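Local coordinates for protein HD superfamily hydrolase (Clostridium acetobutylicum ATCC 824, PDB 3CCG) that probably hydrolyses diadenosine tetraphosphate symmetrically into two molecules of ADP at an iron-binding HD-domain centre, at residues Tyr11-Asn14 against Arg20-His23. Numbering follows the deposited sequence. Where two conformers were deposited one is given.
Sequences YLMN and RYKH. With FE (Fe (III) ion), chain C.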
loop_
_atom_site.group_PDB
_atom_site.type_symbol
_atom_site.label_atom_id
_atom_site.label_comp_id
_atom_site.label_asym_id
_atom_site.label_seq_id
_atom_site.Cartn_x
_atom_site.Cartn_y
_atom_site.Cartn_z
ATOM N N TYR A 11 1.050 24.489 27.557
ATOM C CA TYR A 11 0.931 23.028 27.524
ATOM C C TYR A 11 1.867 22.434 26.513
ATOM O O TYR A 11 2.531 21.421 26.784
ATOM C CB TYR A 11 -0.488 22.671 27.187
ATOM C CG TYR A 11 -0.831 21.196 26.990
ATOM C CD1 TYR A 11 -1.149 20.380 28.075
ATOM C CD2 TYR A 11 -0.991 20.676 25.723
ATOM C CE1 TYR A 11 -1.500 19.076 27.898
ATOM C CE2 TYR A 11 -1.352 19.362 25.532
ATOM C CZ TYR A 11 -1.626 18.575 26.627
ATOM O OH TYR A 11 -2.000 17.259 26.449
ATOM N N LEU A 12 1.925 23.008 25.320
ATOM C CA LEU A 12 2.803 22.477 24.259
ATOM C C LEU A 12 4.266 22.631 24.592
ATOM O O LEU A 12 5.065 21.714 24.356
ATOM C CB LEU A 12 2.470 23.104 22.883
ATOM C CG LEU A 12 1.085 22.813 22.313
ATOM C CD1 LEU A 12 0.847 23.655 21.069
ATOM C CD2 LEU A 12 0.865 21.301 22.047
HETATM N N MSE A 13 4.672 23.777 25.124
HETATM C CA MSE A 13 6.087 23.926 25.492
HETATM C C MSE A 13 6.482 22.876 26.548
HETATM O O MSE A 13 7.571 22.258 26.458
HETATM C CB MSE A 13 6.408 25.351 25.987
HETATM C CG MSE A 13 7.828 25.460 26.563
HETATM SE SE MSE A 13 9.200 25.108 25.219
HETATM C CE MSE A 13 9.315 26.852 24.382
ATOM N N ASN A 14 5.605 22.659 27.521
ATOM C CA ASN A 14 5.874 21.703 28.608
ATOM C C ASN A 14 5.984 20.266 28.124
ATOM O O ASN A 14 6.863 19.495 28.523
ATOM C CB ASN A 14 4.771 21.737 29.672
ATOM C CG ASN A 14 4.864 22.939 30.593
ATOM O OD1 ASN A 14 5.957 23.404 30.923
ATOM N ND2 ASN A 14 3.709 23.427 31.055
ATOM N N ARG A 20 10.705 20.903 19.458
ATOM C CA ARG A 20 9.450 20.414 18.837
ATOM C C ARG A 20 8.343 21.485 18.951
ATOM O O ARG A 20 7.473 21.580 18.067
ATOM C CB ARG A 20 9.058 19.080 19.416
ATOM C CG ARG A 20 7.887 18.388 18.724
ATOM C CD ARG A 20 8.171 18.052 17.274
ATOM N NE ARG A 20 9.068 16.911 17.145
ATOM C CZ ARG A 20 9.306 16.318 15.986
ATOM N NH1 ARG A 20 8.688 16.752 14.907
ATOM N NH2 ARG A 20 10.128 15.296 15.922
ATOM N N TYR A 21 8.374 22.308 20.012
ATOM C CA TYR A 21 7.454 23.423 20.146
ATOM C C TYR A 21 7.730 24.454 19.050
ATOM O O TYR A 21 6.815 24.937 18.371
ATOM C CB TYR A 21 7.525 24.076 21.535
ATOM C CG TYR A 21 6.712 25.335 21.646
ATOM C CD1 TYR A 21 5.338 25.293 21.685
ATOM C CD2 TYR A 21 7.321 26.588 21.715
ATOM C CE1 TYR A 21 4.584 26.441 21.775
ATOM C CE2 TYR A 21 6.571 27.729 21.794
ATOM C CZ TYR A 21 5.215 27.654 21.824
ATOM O OH TYR A 21 4.451 28.772 21.908
ATOM N N LYS A 22 9.006 24.747 18.821
ATOM C CA LYS A 22 9.360 25.674 17.736
ATOM C C LYS A 22 8.876 25.136 16.382
ATOM O O LYS A 22 8.343 25.896 15.583
ATOM C CB LYS A 22 10.864 25.989 17.704
ATOM C CG LYS A 22 11.265 26.986 16.615
ATOM N N HIS A 23 9.086 23.841 16.132
ATOM C CA HIS A 23 8.560 23.148 14.907
ATOM C C HIS A 23 7.072 23.420 14.767
ATOM O O HIS A 23 6.584 23.759 13.697
ATOM C CB HIS A 23 8.861 21.605 14.908
ATOM C CG HIS A 23 7.964 20.738 14.033
ATOM N ND1 HIS A 23 8.074 20.648 12.656
ATOM C CD2 HIS A 23 7.035 19.803 14.389
ATOM C CE1 HIS A 23 7.179 19.776 12.199
ATOM N NE2 HIS A 23 6.542 19.236 13.232
HETATM FE FE FE C . 5.055 17.551 12.896
HETATM O O HOH W 1 3.958 16.300 12.497
#
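The Tyr-21 ring turns one face to Met-13 and an edge to Leu-12, all three being parts of helix 5-38. The CA atoms of Met-13 and Tyr-21 are 5.5 Å apart, far less than eight residues of straight helix would span, so the chain bends sharply between them. CG of Tyr-21 is anti to the backbone N (chi1 173°), which swings the ring across to 11-14. Followed outward, CB of Tyr-21 comes first, 4.2 Å from SE of Met-13, a selenomethionine whose SE and CE are placed here by the modelled one of two conformers, so that their exact distances are doubtful. CG of Tyr-21 lies 4.1 Å from the CA of Met-13, whose CB sits over one ring face. On one flank, CD1 of Tyr-21 packs 3.8 Å from CB of Leu-12, which arrives at the ring edge, near its plane; CE1 continues along the same methylene. On the other flank, CE of Met-13 lies beside CD2 and CE2 of Tyr-21. In that conformer the selenium stands 5.0 Å from the centroid of the Tyr-21 ring, 43° off its normal, an oblique Met-aromatic contact. No hydrogen bond joins the segments; the join is apolar. Leu-12 is buried and also touches Cys-54, while Met-13 is exposed. Two residues beyond Tyr-21, His-23 NE2 binds iron at 2.3 Å, and its ND1 is hydrogen-bonded to Glu-133, which should fix the imidazole's rotation. With His-52, Asp-53 and Asp-130, His-23 completes the H...HD...D iron site characteristic of HD-domain phosphohydrolases.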